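Local coordinates for N-terminal acetyltransferase B complex subunit MDM20 (PDB 5K04), which forms the non-catalytic subunit of the NatB N-terminal acetyltransferase complex and probably wraps around and supports its catalytic partner, at residues A[613-616]-A[617-621]; A[637-640]-A[641-645]; A[605-608]-A[609-612]. All coordinates share one frame; numbering follows the deposited sequence.

In the fold
Contacts 3 and 1 follow one another along helix 608-625: contact 3 starts the helix and contact 1 is its middle, their centres about 12 Å apart. The next helix, 630-643, carries contact 2 and packs beside them. The centre of contact 2 lies about 10 Å from that of contact 1 and about 16 Å from that of contact 3. Tyr639 ties the two helices together: Lys615 makes a cation-pi contact with its ring, Lys615 CE packing 3.3 Å from Tyr639 CZ, and Leu612 CD1 comes to 3.7 Å from Tyr639 OH. Phe606 of contact 3 meets the ring of Tyr614 in contact 1. No other protein chain of the assembly touches these segments, so they are internal helical packing.

Contact 1: residues A[613-616]-A[617-621]; sequences LYKL and YFNLL
Leu613 and Tyr617, one helical turn apart, run side by side: Leu613 CG rests 3.9 Å from Tyr617 CE2, with CD1 of the leucine close to the same ring atom. Tyr617 has an unusual first torsion, chi1 -94°, which keeps CD2 near Leu613 O. Tyr614 lies on the other flank, its CG opposite the carbonyl carbon (chi1 -70°), and points the same way as Tyr617. The two rings are nearly parallel, 24° between planes, but slid so far apart that they barely overlap; Tyr614 CD1 is 3.8 Å from Tyr617 CD2. Phe672 of helix 661-682 meets Tyr617 edge-to-face. On the helix side facing helix 630-643, Lys615 runs out extended as far as its last bend and lies in cation-pi contact with Tyr639; its NZ gives a 3.3 Å hydrogen bond to a water. That water also accepts from Asn619 ND2 at 3.2 Å. In the backbone, Asn619 N donates to Lys615 O at 2.9 Å, almost straight. A leucine and tyrosine side thus packs on helices 571-584 and 661-682, while toward helix 630-643 the buried amide nitrogen of Asn619 has two acceptors, the water and Leu636 O.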
# COMPACT_ATOMS: atom_id res chain seq x y z
N LEU A 613 3.99 31.35 -0.63
CA LEU A 613 4.46 30.66 -1.83
C LEU A 613 3.33 30.43 -2.83
O LEU A 613 3.48 30.70 -4.03
CB LEU A 613 5.11 29.33 -1.43
CG LEU A 613 5.73 28.51 -2.59
CD1 LEU A 613 6.91 29.25 -3.23
CD2 LEU A 613 6.16 27.10 -2.14
N TYR A 614 2.20 29.91 -2.35
CA TYR A 614 1.14 29.51 -3.27
C TYR A 614 0.30 30.69 -3.72
O TYR A 614 -0.28 30.64 -4.80
CB TYR A 614 0.30 28.39 -2.63
CG TYR A 614 1.13 27.13 -2.58
CD1 TYR A 614 1.54 26.50 -3.76
CD2 TYR A 614 1.55 26.60 -1.36
CE1 TYR A 614 2.35 25.37 -3.73
CE2 TYR A 614 2.36 25.46 -1.32
CZ TYR A 614 2.76 24.84 -2.51
OH TYR A 614 3.55 23.71 -2.45
N LYS A 615 0.26 31.75 -2.91
CA LYS A 615 -0.26 33.02 -3.41
C LYS A 615 0.64 33.59 -4.50
O LYS A 615 0.16 34.01 -5.56
CB LYS A 615 -0.42 34.00 -2.24
CG LYS A 615 -1.03 35.34 -2.64
CD LYS A 615 -1.38 36.17 -1.40
CE LYS A 615 -1.83 37.59 -1.76
NZ LYS A 615 -3.12 37.64 -2.48
N LEU A 616 1.96 33.58 -4.28
CA LEU A 616 2.90 33.96 -5.33
C LEU A 616 2.66 33.14 -6.59
O LEU A 616 2.52 33.69 -7.68
CB LEU A 616 4.34 33.80 -4.84
CG LEU A 616 4.83 34.75 -3.72
CD1 LEU A 616 6.31 34.54 -3.40
CD2 LEU A 616 4.55 36.21 -4.05
N TYR A 617 2.56 31.81 -6.44
CA TYR A 617 2.29 30.95 -7.60
C TYR A 617 1.00 31.37 -8.29
O TYR A 617 0.97 31.59 -9.51
CB TYR A 617 2.21 29.49 -7.18
CG TYR A 617 3.51 28.70 -7.30
CD1 TYR A 617 4.15 28.54 -8.54
CD2 TYR A 617 4.06 28.06 -6.20
CE1 TYR A 617 5.32 27.78 -8.65
CE2 TYR A 617 5.22 27.31 -6.30
CZ TYR A 617 5.85 27.17 -7.53
OH TYR A 617 7.02 26.44 -7.60
N PHE A 618 -0.08 31.54 -7.52
CA PHE A 618 -1.37 31.87 -8.11
C PHE A 618 -1.29 33.15 -8.93
O PHE A 618 -1.77 33.21 -10.07
CB PHE A 618 -2.44 31.97 -7.02
CG PHE A 618 -3.80 32.39 -7.53
CD1 PHE A 618 -4.66 31.46 -8.09
CD2 PHE A 618 -4.20 33.72 -7.47
CE1 PHE A 618 -5.92 31.84 -8.58
CE2 PHE A 618 -5.44 34.11 -7.95
CZ PHE A 618 -6.31 33.16 -8.51
N ASN A 619 -0.69 34.20 -8.36
CA ASN A 619 -0.56 35.46 -9.08
C ASN A 619 0.30 35.29 -10.33
O ASN A 619 0.04 35.92 -11.37
CB ASN A 619 0.05 36.53 -8.16
CG ASN A 619 -0.92 36.97 -7.08
OD1 ASN A 619 -1.79 36.21 -6.66
ND2 ASN A 619 -0.80 38.22 -6.65
N LEU A 620 1.32 34.44 -10.24
CA LEU A 620 2.23 34.24 -11.36
C LEU A 620 1.53 33.56 -12.53
O LEU A 620 1.70 33.96 -13.69
CB LEU A 620 3.43 33.41 -10.91
CG LEU A 620 4.44 32.99 -11.99
CD1 LEU A 620 5.05 34.23 -12.66
CD2 LEU A 620 5.51 32.07 -11.43
N LEU A 621 0.71 32.55 -12.23
CA LEU A 621 0.04 31.79 -13.27
C LEU A 621 -1.10 32.58 -13.89
O LEU A 621 -1.32 32.51 -15.10
CB LEU A 621 -0.45 30.47 -12.69
CG LEU A 621 0.68 29.63 -12.07
CD1 LEU A 621 0.12 28.51 -11.21
CD2 LEU A 621 1.58 29.05 -13.15
O HOH W 1 -2.88 39.88 -4.86

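Contact 2: residues A[637-640]-A[641-645]; sequences YNYL and QKNLK
Tyr639 and Asn643 are brought together by two different first torsions: Tyr639 CG stands trans to its own nitrogen (chi1 -169°), leaning along the helix, and Asn643 CG stands trans to its carbonyl carbon (chi1 -72°), leaning back. The amide nitrogen therefore sits over the centre of the tyrosine ring, with Asn643 ND2 3.2 Å from Tyr639 CZ, and the amide plane is turned 54° from the ring. ND2 also donates to Tyr639 O at 3.1 Å, a bent bond, tilted from both the carbonyl and the amide planes. Asn643 N adds weak bonds to Tyr639 O and Leu640 O, whereas Leu644 N binds Leu640 O at a shorter 2.9 Å just as the chain leaves helical geometry; Leu644 then centres an inverse gamma turn. Two residues earlier, the extended side chain of Gln641 carries OE1 to 3.2 Å from Tyr637 CE2, the amide and ring planes turned obliquely. Leu640 faces helix 608-625 through Leu616, and helix 686-695 covers Tyr637 and Leu644. The Tyr639 ring lies between Lys615 in cation-pi contact on one face and the amide nitrogen over the other; a charged amine and a partly positive NH2 would probably both be stabilised by its pi cloud.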
# COMPACT_ATOMS: atom_id res chain seq x y z
N TYR A 637 0.45 41.53 -10.13
CA TYR A 637 1.88 41.65 -10.34
C TYR A 637 2.55 42.49 -9.26
O TYR A 637 3.70 42.21 -8.89
CB TYR A 637 2.16 42.22 -11.73
CG TYR A 637 3.52 42.85 -11.85
CD1 TYR A 637 4.67 42.07 -11.85
CD2 TYR A 637 3.66 44.23 -11.93
CE1 TYR A 637 5.91 42.63 -11.94
CE2 TYR A 637 4.93 44.82 -12.03
CZ TYR A 637 6.04 44.00 -12.04
OH TYR A 637 7.30 44.52 -12.14
N ASN A 638 1.85 43.51 -8.75
CA ASN A 638 2.40 44.34 -7.67
C ASN A 638 2.69 43.50 -6.43
O ASN A 638 3.71 43.71 -5.76
CB ASN A 638 1.43 45.47 -7.31
CG ASN A 638 1.57 46.71 -8.22
OD1 ASN A 638 2.53 46.86 -8.98
ND2 ASN A 638 0.59 47.60 -8.14
N TYR A 639 1.82 42.53 -6.12
CA TYR A 639 2.07 41.69 -4.95
C TYR A 639 3.33 40.85 -5.14
O TYR A 639 4.11 40.67 -4.19
CB TYR A 639 0.86 40.81 -4.67
CG TYR A 639 0.95 40.11 -3.33
CD1 TYR A 639 1.56 38.86 -3.20
CD2 TYR A 639 0.41 40.69 -2.18
CE1 TYR A 639 1.65 38.22 -1.96
CE2 TYR A 639 0.49 40.07 -0.94
CZ TYR A 639 1.11 38.84 -0.84
OH TYR A 639 1.18 38.21 0.39
N LEU A 640 3.56 40.33 -6.35
CA LEU A 640 4.81 39.63 -6.64
C LEU A 640 6.01 40.57 -6.50
O LEU A 640 7.05 40.19 -5.95
CB LEU A 640 4.78 39.03 -8.05
CG LEU A 640 3.84 37.84 -8.30
CD1 LEU A 640 3.37 37.80 -9.76
CD2 LEU A 640 4.52 36.52 -7.96
N GLN A 641 5.86 41.81 -6.96
CA GLN A 641 6.96 42.76 -6.92
C GLN A 641 7.36 43.11 -5.48
O GLN A 641 8.55 43.20 -5.16
CB GLN A 641 6.57 44.02 -7.70
CG GLN A 641 7.61 45.12 -7.74
CD GLN A 641 7.39 46.09 -8.90
OE1 GLN A 641 6.30 46.18 -9.47
NE2 GLN A 641 8.45 46.81 -9.27
N LYS A 642 6.37 43.28 -4.60
CA LYS A 642 6.66 43.68 -3.23
C LYS A 642 7.34 42.56 -2.45
O LYS A 642 8.12 42.84 -1.53
CB LYS A 642 5.37 44.11 -2.54
CG LYS A 642 5.27 45.58 -2.19
CD LYS A 642 5.04 46.49 -3.41
CE LYS A 642 5.01 47.97 -3.00
NZ LYS A 642 4.95 48.91 -4.17
N ASN A 643 7.07 41.30 -2.80
CA ASN A 643 7.44 40.17 -1.96
C ASN A 643 8.52 39.26 -2.56
O ASN A 643 9.03 38.39 -1.85
CB ASN A 643 6.19 39.34 -1.65
CG ASN A 643 5.25 40.05 -0.66
OD1 ASN A 643 5.64 40.40 0.46
ND2 ASN A 643 4.01 40.28 -1.09
N LEU A 644 8.88 39.43 -3.83
CA LEU A 644 10.03 38.73 -4.41
C LEU A 644 11.30 39.49 -4.01
O LEU A 644 11.97 40.16 -4.80
CB LEU A 644 9.89 38.60 -5.91
CG LEU A 644 8.97 37.48 -6.39
CD1 LEU A 644 9.18 37.21 -7.88
CD2 LEU A 644 9.23 36.25 -5.58
N LYS A 645 11.60 39.39 -2.72
CA LYS A 645 12.72 40.05 -2.06
C LYS A 645 13.12 39.19 -0.88
O LYS A 645 12.24 38.70 -0.16
CB LYS A 645 12.34 41.45 -1.56
CG LYS A 645 11.95 42.47 -2.62
CD LYS A 645 11.64 43.80 -1.96
CE LYS A 645 11.32 44.88 -2.97
NZ LYS A 645 10.73 46.11 -2.33

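Contact 3: residues A[605-608]-A[609-612]; sequences KFSV and FDNL
After a left-handed Lys605, the chain is extended at Phe606 and Ser607, psi near 162° at both, and from Val608 onward takes helical angles. Ser607 O starts the regular helical bonding by accepting from Asn611 N at 2.9 Å, and Val608 O receives Leu612 N at 3.1 Å. The N-cap Ser607 has its OG between the backbone nitrogen and the carbonyl carbon (chi1 70°), which turns it toward the helix start to accept from Asp610 N at 3.2 Å, nearly straight at 165°. Asp610 OD2 takes part through water: one water accepts from Ser607 N and donates to this carboxylate oxygen, and a second, 2.6 Å from Ser607 OG, reaches it weakly. Phe606, ahead of the cap, folds back on the first turn. Its CB lies 3.7 Å from Asp610 CB, and Asn611 OD1 comes to the edge of the ring, 3.7 Å from Phe606 CD2. A further water accepts from Phe606 N and donates to Asn611 OD1. The phenyl ring continues onto helix 571-584 and Tyr614, while Phe609 touches Leu649 and Leu652. Helix 608-625 thus opens with a serine N-cap whose reciprocal capping-box half, N3 carboxylate to N-cap N-H, runs through water, not directly.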
# COMPACT_ATOMS: atom_id res chain seq x y z
N LYS A 605 -4.37 25.01 5.26
CA LYS A 605 -3.72 24.64 6.55
C LYS A 605 -2.19 24.69 6.49
O LYS A 605 -1.51 23.79 6.98
CB LYS A 605 -4.19 23.27 7.05
CG LYS A 605 -5.62 23.29 7.57
CD LYS A 605 -6.31 21.93 7.53
CE LYS A 605 -7.74 22.03 8.08
NZ LYS A 605 -8.58 23.07 7.37
N PHE A 606 -1.64 25.79 5.98
CA PHE A 606 -0.22 25.92 5.71
C PHE A 606 0.52 26.78 6.74
O PHE A 606 -0.08 27.55 7.50
CB PHE A 606 0.00 26.53 4.32
CG PHE A 606 -0.21 25.58 3.18
CD1 PHE A 606 0.04 24.23 3.32
CD2 PHE A 606 -0.62 26.07 1.94
CE1 PHE A 606 -0.14 23.36 2.23
CE2 PHE A 606 -0.80 25.20 0.85
CZ PHE A 606 -0.56 23.85 1.00
N SER A 607 1.84 26.62 6.75
CA SER A 607 2.75 27.58 7.37
C SER A 607 2.67 28.94 6.68
O SER A 607 2.20 29.07 5.54
CB SER A 607 4.19 27.08 7.29
OG SER A 607 4.66 27.11 5.94
N VAL A 608 3.16 29.97 7.38
CA VAL A 608 3.16 31.32 6.82
C VAL A 608 3.83 31.33 5.46
O VAL A 608 3.29 31.86 4.48
CB VAL A 608 3.84 32.32 7.78
CG1 VAL A 608 3.75 33.71 7.22
CG2 VAL A 608 3.20 32.28 9.16
N PHE A 609 5.00 30.69 5.36
CA PHE A 609 5.75 30.75 4.11
C PHE A 609 5.01 30.03 2.99
O PHE A 609 4.94 30.54 1.86
CB PHE A 609 7.15 30.16 4.25
CG PHE A 609 7.90 30.16 2.96
CD1 PHE A 609 8.25 31.37 2.35
CD2 PHE A 609 8.21 28.98 2.31
CE1 PHE A 609 8.92 31.39 1.15
CE2 PHE A 609 8.90 28.99 1.10
CZ PHE A 609 9.25 30.20 0.51
N ASP A 610 4.46 28.85 3.27
CA ASP A 610 3.74 28.11 2.24
C ASP A 610 2.50 28.87 1.78
O ASP A 610 2.16 28.83 0.59
CB ASP A 610 3.37 26.71 2.73
CG ASP A 610 4.47 25.68 2.43
OD1 ASP A 610 5.32 25.94 1.55
OD2 ASP A 610 4.48 24.61 3.07
N ASN A 611 1.82 29.59 2.68
CA ASN A 611 0.69 30.42 2.25
C ASN A 611 1.15 31.52 1.29
O ASN A 611 0.47 31.81 0.30
CB ASN A 611 -0.03 31.02 3.46
CG ASN A 611 -1.17 30.11 3.98
OD1 ASN A 611 -1.81 29.39 3.21
ND2 ASN A 611 -1.40 30.13 5.29
N LEU A 612 2.33 32.12 1.54
CA LEU A 612 2.86 33.12 0.62
C LEU A 612 3.30 32.49 -0.70
O LEU A 612 3.01 33.02 -1.77
CB LEU A 612 4.03 33.84 1.28
CG LEU A 612 4.89 34.77 0.43
CD1 LEU A 612 4.12 36.01 0.05
CD2 LEU A 612 6.17 35.14 1.19
O HOH W 2 -3.49 27.68 4.78
O HOH W 3 2.72 24.09 5.66
O HOH W 4 6.70 25.51 5.52